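Local structure of cAMP-dependent protein kinase regulatory subunit (Saccharomyces cerevisiae, 6XQK) at residues A12-Q15 with L16-N19; A34-F37 with N38-E42; Q43-A46 with F47-R51. The protein is the regulatory subunit of yeast protein kinase A, oligomerizes through its D/D domain, and probably restrains the catalytic subunit until cAMP binds. All coordinates share one frame; numbering follows the deposited sequence.

Contact 1 of 3, residues A12-Q15 with L16-N19; sequences AELQ and LFQN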
ATOM      1  N   ALA A  12       8.058  -0.830 -19.504  1.00 25.48           N
ATOM      2  CA  ALA A  12       6.626  -0.843 -19.830  1.00 24.36           C
ATOM      3  C   ALA A  12       5.800  -0.387 -18.639  1.00 23.75           C
ATOM      4  O   ALA A  12       4.940   0.482 -18.805  1.00 23.80           O
ATOM      5  CB  ALA A  12       6.203  -2.230 -20.275  1.00 24.02           C
ATOM      6  N   GLU A  13       6.091  -0.917 -17.426  1.00 23.17           N
ATOM      7  CA  GLU A  13       5.375  -0.511 -16.217  1.00 23.27           C
ATOM      8  C   GLU A  13       5.647   0.951 -15.835  1.00 23.22           C
ATOM      9  O   GLU A  13       4.759   1.640 -15.321  1.00 23.49           O
ATOM     10  CB  GLU A  13       5.723  -1.426 -15.039  1.00 24.94           C
ATOM     11  CG  GLU A  13       5.214  -2.833 -15.186  1.00 28.28           C
ATOM     12  CD  GLU A  13       3.739  -3.044 -14.885  1.00 32.50           C
ATOM     13  OE1 GLU A  13       2.994  -2.071 -14.612  1.00 30.63           O
ATOM     14  OE2 GLU A  13       3.331  -4.225 -14.920  1.00 34.59           O
ATOM     15  N   LEU A  14       6.864   1.419 -16.091  1.00 22.88           N
ATOM     16  CA  LEU A  14       7.225   2.803 -15.822  1.00 23.30           C
ATOM     17  C   LEU A  14       6.530   3.729 -16.814  1.00 23.15           C
ATOM     18  O   LEU A  14       6.043   4.779 -16.420  1.00 23.61           O
ATOM     19  CB  LEU A  14       8.744   2.980 -15.873  1.00 23.76           C
ATOM     20  CG  LEU A  14       9.254   4.351 -15.513  1.00 25.27           C
ATOM     21  CD1 LEU A  14       8.895   4.719 -14.092  1.00 25.51           C
ATOM     22  CD2 LEU A  14      10.751   4.430 -15.700  1.00 25.46           C
ATOM     23  N   GLN A  15       6.422   3.324 -18.090  1.00 22.48           N
ATOM     24  CA  GLN A  15       5.746   4.118 -19.118  1.00 22.05           C
ATOM     25  C   GLN A  15       4.237   4.210 -18.829  1.00 21.84           C
ATOM     26  O   GLN A  15       3.634   5.259 -19.016  1.00 21.71           O
ATOM     27  CB  GLN A  15       6.025   3.554 -20.517  1.00 23.45           C
ATOM     28  CG  GLN A  15       5.763   4.527 -21.666  1.00 28.63           C
ATOM     29  CD  GLN A  15       6.519   5.862 -21.584  1.00 35.48           C
ATOM     30  OE1 GLN A  15       7.760   5.920 -21.663  1.00 38.78           O
ATOM     31  NE2 GLN A  15       5.791   6.978 -21.445  1.00 33.95           N
ATOM     32  N   LEU A  16       3.637   3.127 -18.340  1.00 21.63           N
ATOM     33  CA  LEU A  16       2.220   3.116 -17.981  1.00 20.86           C
ATOM     34  C   LEU A  16       1.958   4.070 -16.800  1.00 21.63           C
ATOM     35  O   LEU A  16       0.944   4.786 -16.766  1.00 21.63           O
ATOM     36  CB  LEU A  16       1.799   1.697 -17.584  1.00 20.21           C
ATOM     37  CG  LEU A  16       1.413   0.709 -18.676  1.00 20.98           C
ATOM     38  CD1 LEU A  16       0.832  -0.543 -18.049  1.00 21.41           C
ATOM     39  CD2 LEU A  16       0.397   1.305 -19.635  1.00 21.55           C
ATOM     40  N   PHE A  17       2.870   4.059 -15.819  1.00 22.61           N
ATOM     41  CA  PHE A  17       2.779   4.923 -14.644  1.00 24.32           C
ATOM     42  C   PHE A  17       2.954   6.387 -15.034  1.00 26.09           C
ATOM     43  O   PHE A  17       2.119   7.206 -14.679  1.00 26.82           O
ATOM     44  CB  PHE A  17       3.802   4.506 -13.594  1.00 24.32           C
ATOM     45  CG  PHE A  17       3.926   5.464 -12.442  1.00 25.29           C
ATOM     46  CD1 PHE A  17       2.857   5.699 -11.598  1.00 26.38           C
ATOM     47  CD2 PHE A  17       5.136   6.077 -12.159  1.00 26.35           C
ATOM     48  CE1 PHE A  17       2.984   6.553 -10.508  1.00 27.18           C
ATOM     49  CE2 PHE A  17       5.262   6.928 -11.076  1.00 27.27           C
ATOM     50  CZ  PHE A  17       4.179   7.170 -10.264  1.00 27.01           C
ATOM     51  N   GLN A  18       3.985   6.713 -15.821  1.00 26.82           N
ATOM     52  CA  GLN A  18       4.223   8.077 -16.280  1.00 27.47           C
ATOM     53  C   GLN A  18       3.033   8.612 -17.087  1.00 26.06           C
ATOM     54  O   GLN A  18       2.713   9.796 -16.979  1.00 24.95           O
ATOM     55  CB  GLN A  18       5.501   8.147 -17.119  1.00 30.59           C
ATOM     56  CG  GLN A  18       6.758   8.076 -16.292  1.00 36.39           C
ATOM     57  CD  GLN A  18       8.003   7.961 -17.148  1.00 45.09           C
ATOM     58  OE1 GLN A  18       8.994   7.358 -16.742  1.00 47.79           O
ATOM     59  NE2 GLN A  18       8.011   8.545 -18.348  1.00 47.61           N
ATOM     60  N   ASN A  19       2.374   7.737 -17.869  1.00 25.49           N
ATOM     61  CA  ASN A  19       1.203   8.103 -18.652  1.00 25.20           C
ATOM     62  C   ASN A  19       0.031   8.449 -17.731  1.00 26.12           C
ATOM     63  O   ASN A  19      -0.708   9.396 -18.003  1.00 26.39           O
ATOM     64  CB  ASN A  19       0.820   6.970 -19.592  1.00 25.07           C
ATOM     65  CG  ASN A  19       1.728   6.826 -20.782  1.00 26.40           C
ATOM     66  OD1 ASN A  19       2.648   7.641 -21.000  1.00 25.99           O
ATOM     67  ND2 ASN A  19       1.493   5.770 -21.576  1.00 26.32           N
TER
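Leu14 and Phe17 meet on the packed side of helix 8-24. Leu14 CD1 lies at the edge of the Phe17 ring, near its plane, 4.4 Å from Phe17 CD2. Leu14 has CG anti to its own N (chi1 -176°), which carries the methyls out from the helix beside the ring. Phe17 is buried. Its ring meets Phe37 of helix 29-49 and Phe17 of the second subunit, and Leu14 of that subunit packs on it. Glu13 is also buried, and its carboxylate is paired with Arg40 by a salt bridge.

The next side chain round the helix is Gln18. Its extended chain crosses Leu14 obliquely and sets Gln18 OE1 3.3 Å from Leu14 CG. The oxygen accepts a weak hydrogen bond from Gln18 NE2 of the second subunit.

The other side is exposed and polar. Gln15 bends at chi2 (56°) and hands its amide to Asn19, one turn on. Gln15 NE2 donates to Asn19 OD1 at 3.2 Å. The acceptor lies in the Gln15 amide plane, but the donor sits 40° out of the Asn19 carbonyl plane. Behind both runs the regular helical bonding, with Gln18 N to Leu14 O at 2.9 Å. The chemistry is that of an amphipathic helix: an apolar face turned to helix 29-49 and the partner subunit, with Glu13 as its one buried charge here, and an amide-rich face turned to solvent.

Contact 2 of 3, residues A34-F37 with N38-E42; sequences ANYF and NKRLE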
ATOM      1  N   ALA A  34       1.006   5.628  -4.781  1.00 15.83           N
ATOM      2  CA  ALA A  34       0.859   4.467  -3.910  1.00 14.58           C
ATOM      3  C   ALA A  34      -0.431   3.711  -4.290  1.00 14.87           C
ATOM      4  O   ALA A  34      -0.386   2.499  -4.466  1.00 14.24           O
ATOM      5  CB  ALA A  34       0.810   4.890  -2.446  1.00 13.24           C
ATOM      6  N   ASN A  35      -1.549   4.438  -4.496  1.00 15.03           N
ATOM      7  CA  ASN A  35      -2.796   3.803  -4.896  1.00 16.58           C
ATOM      8  C   ASN A  35      -2.666   3.069  -6.231  1.00 17.31           C
ATOM      9  O   ASN A  35      -3.204   1.968  -6.381  1.00 17.76           O
ATOM     10  CB  ASN A  35      -3.928   4.818  -4.960  1.00 17.60           C
ATOM     11  CG  ASN A  35      -4.381   5.340  -3.618  1.00 19.96           C
ATOM     12  OD1 ASN A  35      -3.901   4.933  -2.553  1.00 21.82           O
ATOM     13  ND2 ASN A  35      -5.302   6.272  -3.637  1.00 19.51           N
ATOM     14  N   TYR A  36      -1.940   3.676  -7.187  1.00 17.23           N
ATOM     15  CA  TYR A  36      -1.718   3.087  -8.504  1.00 17.88           C
ATOM     16  C   TYR A  36      -0.941   1.732  -8.425  1.00 18.11           C
ATOM     17  O   TYR A  36      -1.362   0.720  -9.015  1.00 18.50           O
ATOM     18  CB  TYR A  36      -0.982   4.095  -9.421  1.00 18.07           C
ATOM     19  CG  TYR A  36      -0.607   3.503 -10.770  1.00 18.69           C
ATOM     20  CD1 TYR A  36      -1.517   3.479 -11.821  1.00 19.18           C
ATOM     21  CD2 TYR A  36       0.630   2.901 -10.971  1.00 19.14           C
ATOM     22  CE1 TYR A  36      -1.219   2.849 -13.026  1.00 19.74           C
ATOM     23  CE2 TYR A  36       0.956   2.303 -12.186  1.00 20.06           C
ATOM     24  CZ  TYR A  36       0.030   2.285 -13.215  1.00 20.90           C
ATOM     25  OH  TYR A  36       0.351   1.678 -14.405  1.00 21.87           O
ATOM     26  N   PHE A  37       0.190   1.731  -7.716  1.00 16.84           N
ATOM     27  CA  PHE A  37       1.032   0.546  -7.592  1.00 16.22           C
ATOM     28  C   PHE A  37       0.406  -0.546  -6.750  1.00 16.77           C
ATOM     29  O   PHE A  37       0.538  -1.734  -7.084  1.00 17.12           O
ATOM     30  CB  PHE A  37       2.430   0.924  -7.115  1.00 15.11           C
ATOM     31  CG  PHE A  37       3.213   1.518  -8.266  1.00 14.95           C
ATOM     32  CD1 PHE A  37       3.492   0.765  -9.403  1.00 15.40           C
ATOM     33  CD2 PHE A  37       3.612   2.833  -8.242  1.00 15.08           C
ATOM     34  CE1 PHE A  37       4.197   1.312 -10.466  1.00 15.86           C
ATOM     35  CE2 PHE A  37       4.315   3.379  -9.316  1.00 16.07           C
ATOM     36  CZ  PHE A  37       4.589   2.617 -10.423  1.00 15.79           C
ATOM     37  N   ASN A  38      -0.348  -0.158  -5.717  1.00 16.64           N
ATOM     38  CA  ASN A  38      -1.081  -1.113  -4.908  1.00 17.27           C
ATOM     39  C   ASN A  38      -2.195  -1.761  -5.744  1.00 18.71           C
ATOM     40  O   ASN A  38      -2.488  -2.944  -5.535  1.00 19.59           O
ATOM     41  CB  ASN A  38      -1.654  -0.449  -3.682  1.00 18.41           C
ATOM     42  CG  ASN A  38      -0.625  -0.143  -2.620  1.00 22.56           C
ATOM     43  OD1 ASN A  38       0.344  -0.876  -2.412  1.00 23.91           O
ATOM     44  ND2 ASN A  38      -0.807   0.947  -1.908  1.00 23.20           N
ATOM     45  N   LYS A  39      -2.800  -1.010  -6.703  1.00 18.24           N
ATOM     46  CA  LYS A  39      -3.829  -1.547  -7.589  1.00 17.78           C
ATOM     47  C   LYS A  39      -3.197  -2.438  -8.663  1.00 17.35           C
ATOM     48  O   LYS A  39      -3.785  -3.462  -8.993  1.00 18.10           O
ATOM     49  CB  LYS A  39      -4.656  -0.445  -8.237  1.00 19.44           C
ATOM     50  CG  LYS A  39      -5.874  -0.993  -8.968  1.00 23.37           C
ATOM     51  CD  LYS A  39      -6.685   0.114  -9.649  1.00 28.60           C
ATOM     52  CE  LYS A  39      -7.839  -0.462 -10.410  1.00 31.08           C
ATOM     53  NZ  LYS A  39      -8.640  -1.302  -9.508  1.00 33.49           N
ATOM     54  N   ARG A  40      -2.001  -2.099  -9.182  1.00 16.11           N
ATOM     55  CA  ARG A  40      -1.325  -2.959 -10.162  1.00 15.95           C
ATOM     56  C   ARG A  40      -0.987  -4.320  -9.537  1.00 16.04           C
ATOM     57  O   ARG A  40      -1.101  -5.356 -10.193  1.00 16.83           O
ATOM     58  CB  ARG A  40      -0.045  -2.286 -10.691  1.00 17.46           C
ATOM     59  CG  ARG A  40      -0.283  -1.139 -11.681  1.00 19.45           C
ATOM     60  CD  ARG A  40      -0.889  -1.611 -13.002  1.00 20.42           C
ATOM     61  NE  ARG A  40      -0.021  -2.556 -13.719  1.00 24.77           N
ATOM     62  CZ  ARG A  40      -0.307  -3.848 -13.940  1.00 27.28           C
ATOM     63  NH1 ARG A  40      -1.455  -4.366 -13.517  1.00 27.67           N
ATOM     64  NH2 ARG A  40       0.553  -4.626 -14.585  1.00 25.65           N
ATOM     65  N   LEU A  41      -0.588  -4.316  -8.270  1.00 15.66           N
ATOM     66  CA  LEU A  41      -0.321  -5.540  -7.526  1.00 15.92           C
ATOM     67  C   LEU A  41      -1.621  -6.320  -7.343  1.00 16.20           C
ATOM     68  O   LEU A  41      -1.627  -7.546  -7.492  1.00 17.21           O
ATOM     69  CB  LEU A  41       0.252  -5.205  -6.130  1.00 15.93           C
ATOM     70  CG  LEU A  41       1.715  -4.794  -6.049  1.00 16.36           C
ATOM     71  CD1 LEU A  41       2.093  -4.502  -4.615  1.00 17.05           C
ATOM     72  CD2 LEU A  41       2.611  -5.885  -6.600  1.00 15.64           C
ATOM     73  N   GLU A  42      -2.713  -5.619  -7.000  1.00 15.54           N
ATOM     74  CA  GLU A  42      -4.019  -6.222  -6.781  1.00 16.28           C
ATOM     75  C   GLU A  42      -4.497  -6.934  -8.040  1.00 15.87           C
ATOM     76  O   GLU A  42      -4.996  -8.052  -7.945  1.00 15.70           O
ATOM     77  CB  GLU A  42      -5.036  -5.172  -6.318  1.00 19.50           C
ATOM     78  CG  GLU A  42      -6.442  -5.723  -6.180  1.00 24.70           C
ATOM     79  CD  GLU A  42      -7.456  -4.796  -5.548  1.00 32.02           C
ATOM     80  OE1 GLU A  42      -7.194  -3.578  -5.465  1.00 32.27           O
ATOM     81  OE2 GLU A  42      -8.529  -5.291  -5.144  1.00 36.25           O
TER
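Tyr36 O accepts a hydrogen bond from Arg40 N at 2.9 Å, and Ala34 O one of the same kind from Asn38 N, also at 2.9 Å. Lys39 N to Asn35 O and Leu41 N to Phe37 O continue the helical pattern. The charged end of Arg40 looks beyond this turn. Its strongest partner is Glu13 on helix 8-24, and Arg40 NH1 also bonds Gln43 OE1. The Asn38 side-chain amide pairs with Asn38 of the second subunit. Asn38 CB of this chain rests 3.3 Å from Ala34 O.

Packing follows. The aliphatic part of Arg40 runs alongside Tyr36, both pointing the same way. Arg40 CG sits over one face of the ring, 4.0 Å from its centroid, in a CH-pi contact. The bend at chi2 (-67°) brings Arg40 CD 3.8 Å from Tyr36 OH. A further bend at chi3 helps set the guanidinium plane 69° from the ring. Tyr36 CD2 lies over the centre of the Phe37 ring. Leu41 CG rests 3.4 Å from Phe37 O, while Leu41 packs on Ala34 of the second subunit. Arg40 thus divides its work: its CG covers an aromatic face, and its charge is probably balanced by the carboxylate of the other helix.

Contact 3 of 3, residues Q43-A46 with F47-R51; sequences QQRA and FLKAR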
ATOM      1  N   GLN A  43      -4.305  -6.310  -9.206  1.00 15.59           N
ATOM      2  CA  GLN A  43      -4.646  -6.889 -10.502  1.00 15.79           C
ATOM      3  C   GLN A  43      -3.888  -8.193 -10.771  1.00 16.23           C
ATOM      4  O   GLN A  43      -4.513  -9.204 -11.123  1.00 17.12           O
ATOM      5  CB  GLN A  43      -4.451  -5.858 -11.627  1.00 17.04           C
ATOM      6  CG  GLN A  43      -5.440  -4.711 -11.498  1.00 19.90           C
ATOM      7  CD  GLN A  43      -5.224  -3.586 -12.478  1.00 24.33           C
ATOM      8  OE1 GLN A  43      -4.109  -3.212 -12.798  1.00 25.06           O
ATOM      9  NE2 GLN A  43      -6.298  -2.991 -12.971  1.00 25.82           N
ATOM     10  N   GLN A  44      -2.570  -8.201 -10.542  1.00 15.68           N
ATOM     11  CA  GLN A  44      -1.753  -9.416 -10.719  1.00 15.03           C
ATOM     12  C   GLN A  44      -2.084 -10.511  -9.658  1.00 16.15           C
ATOM     13  O   GLN A  44      -2.052 -11.708  -9.976  1.00 16.65           O
ATOM     14  CB  GLN A  44      -0.258  -9.052 -10.744  1.00 14.31           C
ATOM     15  CG  GLN A  44       0.129  -8.124 -11.905  1.00 14.29           C
ATOM     16  CD  GLN A  44       1.617  -8.109 -12.202  1.00 17.89           C
ATOM     17  OE1 GLN A  44       2.441  -8.510 -11.391  1.00 19.47           O
ATOM     18  NE2 GLN A  44       2.013  -7.618 -13.372  1.00 18.03           N
ATOM     19  N   ARG A  45      -2.473 -10.089  -8.415  1.00 16.15           N
ATOM     20  CA  ARG A  45      -2.894 -10.999  -7.339  1.00 16.24           C
ATOM     21  C   ARG A  45      -4.128 -11.810  -7.769  1.00 18.83           C
ATOM     22  O   ARG A  45      -4.227 -12.988  -7.425  1.00 20.52           O
ATOM     23  CB  ARG A  45      -3.159 -10.250  -6.029  1.00 15.69           C
ATOM     24  CG  ARG A  45      -3.850 -11.073  -4.959  1.00 14.88           C
ATOM     25  CD  ARG A  45      -3.763 -10.452  -3.587  1.00 15.84           C
ATOM     26  NE  ARG A  45      -4.452 -11.263  -2.578  1.00 17.76           N
ATOM     27  CZ  ARG A  45      -3.858 -12.172  -1.806  1.00 19.72           C
ATOM     28  NH1 ARG A  45      -2.544 -12.361  -1.876  1.00 19.30           N
ATOM     29  NH2 ARG A  45      -4.561 -12.851  -0.907  1.00 18.70           N
ATOM     30  N   ALA A  46      -5.061 -11.220  -8.535  1.00 18.86           N
ATOM     31  CA  ALA A  46      -6.228 -11.952  -9.005  1.00 19.10           C
ATOM     32  C   ALA A  46      -5.804 -13.120  -9.913  1.00 20.16           C
ATOM     33  O   ALA A  46      -6.396 -14.193  -9.836  1.00 20.00           O
ATOM     34  CB  ALA A  46      -7.156 -11.038  -9.746  1.00 19.21           C
ATOM     35  N   PHE A  47      -4.772 -12.927 -10.750  1.00 20.74           N
ATOM     36  CA  PHE A  47      -4.272 -13.995 -11.606  1.00 21.59           C
ATOM     37  C   PHE A  47      -3.606 -15.107 -10.756  1.00 22.30           C
ATOM     38  O   PHE A  47      -3.867 -16.287 -10.943  1.00 22.30           O
ATOM     39  CB  PHE A  47      -3.281 -13.442 -12.679  1.00 21.30           C
ATOM     40  CG  PHE A  47      -2.692 -14.525 -13.589  1.00 21.27           C
ATOM     41  CD1 PHE A  47      -3.373 -14.957 -14.717  1.00 21.32           C
ATOM     42  CD2 PHE A  47      -1.466 -15.121 -13.296  1.00 21.66           C
ATOM     43  CE1 PHE A  47      -2.838 -15.971 -15.540  1.00 21.72           C
ATOM     44  CE2 PHE A  47      -0.950 -16.156 -14.109  1.00 21.77           C
ATOM     45  CZ  PHE A  47      -1.625 -16.557 -15.236  1.00 20.90           C
ATOM     46  N   LEU A  48      -2.771 -14.702  -9.799  1.00 22.82           N
ATOM     47  CA  LEU A  48      -2.046 -15.604  -8.910  1.00 22.67           C
ATOM     48  C   LEU A  48      -2.961 -16.424  -7.989  1.00 22.27           C
ATOM     49  O   LEU A  48      -2.644 -17.566  -7.662  1.00 22.01           O
ATOM     50  CB  LEU A  48      -0.989 -14.794  -8.112  1.00 22.95           C
ATOM     51  CG  LEU A  48       0.061 -14.115  -8.976  1.00 24.29           C
ATOM     52  CD1 LEU A  48       0.885 -13.106  -8.201  1.00 25.21           C
ATOM     53  CD2 LEU A  48       0.937 -15.139  -9.614  1.00 24.80           C
ATOM     54  N   LYS A  49      -4.094 -15.854  -7.581  1.00 22.56           N
ATOM     55  CA  LYS A  49      -5.060 -16.554  -6.709  1.00 23.29           C
ATOM     56  C   LYS A  49      -5.967 -17.512  -7.473  1.00 24.03           C
ATOM     57  O   LYS A  49      -6.556 -18.415  -6.862  1.00 24.93           O
ATOM     58  CB  LYS A  49      -5.968 -15.560  -5.956  1.00 24.42           C
ATOM     59  CG  LYS A  49      -5.302 -14.807  -4.835  1.00 28.49           C
ATOM     60  CD  LYS A  49      -4.820 -15.707  -3.725  1.00 33.08           C
ATOM     61  CE  LYS A  49      -5.941 -16.270  -2.884  1.00 38.26           C
ATOM     62  NZ  LYS A  49      -5.509 -16.422  -1.454  1.00 42.16           N
ATOM     63  N   ALA A  50      -6.171 -17.264  -8.771  1.00 23.64           N
ATOM     64  CA  ALA A  50      -7.087 -18.043  -9.582  1.00 23.79           C
ATOM     65  C   ALA A  50      -6.711 -19.505  -9.667  1.00 24.58           C
ATOM     66  O   ALA A  50      -5.528 -19.841  -9.632  1.00 25.05           O
ATOM     67  CB  ALA A  50      -7.177 -17.449 -10.976  1.00 23.49           C
ATOM     68  N   ARG A  51      -7.733 -20.376  -9.728  1.00 24.72           N
ATOM     69  CA  ARG A  51      -7.599 -21.835  -9.863  1.00 24.63           C
ATOM     70  C   ARG A  51      -6.896 -22.148 -11.196  1.00 23.21           C
ATOM     71  O   ARG A  51      -7.356 -21.684 -12.230  1.00 22.52           O
ATOM     72  CB  ARG A  51      -9.016 -22.500  -9.774  1.00 26.23           C
ATOM     73  CG  ARG A  51      -9.220 -23.846 -10.479  1.00 28.46           C
ATOM     74  CD  ARG A  51      -8.177 -24.853 -10.066  1.00 31.58           C
ATOM     75  NE  ARG A  51      -8.305 -26.140 -10.754  1.00 34.67           N
ATOM     76  CZ  ARG A  51      -7.437 -26.613 -11.642  1.00 36.24           C
ATOM     77  NH1 ARG A  51      -6.415 -25.869 -12.045  1.00 35.04           N
ATOM     78  NH2 ARG A  51      -7.593 -27.829 -12.146  1.00 37.14           N
TER
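Arg45 and Lys49 lie side by side, one helical turn apart, and point the same way. Arg45 is extended from CG to NE, with CG anti to its N (chi1 169°). Lys49 bends at chi2, chi3 and chi4 and stays alongside it. Lys49 CD stands 4.0 Å above one face of the guanidinium, offset toward its rim. Lower down, Arg45 CG and Lys49 CG are 4.0 Å apart. The two charged ends come close, with Arg45 NH2 3.7 Å from Lys49 NZ. Their like charges probably repel, but each has an acid elsewhere: Asp28 of the third subunit forms a salt bridge with Arg45 NE, and Glu9 of the fourth subunit makes a long, weak ion pair with Lys49. An alanine in place of Arg45 would probably leave that Asp28 without this salt bridge, and the Lys49 chain without the flat group it lies against.

Leu48 turns to another side and packs on Leu48 of the fourth subunit. Leu48 N bonds Gln44 O at 3.1 Å. The last such bond, Ala50 N to Ala46 O, is weak at 3.3 Å. This is the C-terminal part of the second helix of the helix-turn-helix D/D domain, here at a subunit interface.

From the N terminus the chain first passes through contact 1, within helix 8-24. It then turns into helix 29-49, which holds contact 2 and, directly after it, contact 3. All three are local and in series. None closes a long loop, and none encloses or crosses another. Contacts 1 and 2 meet across the two helices, with centres about 13 Å apart. Besides the salt bridge, Leu16 CB packs 3.5 Å from Tyr36 OH, and Phe17 CD1 packs 3.6 Å from Tyr36 CD2. Contact 3 touches contact 1 lightly, through Gln44 and Glu13. All three reach the second subunit, contact 3 only through Gln44. Contacts 2 and 3 also reach the third and fourth.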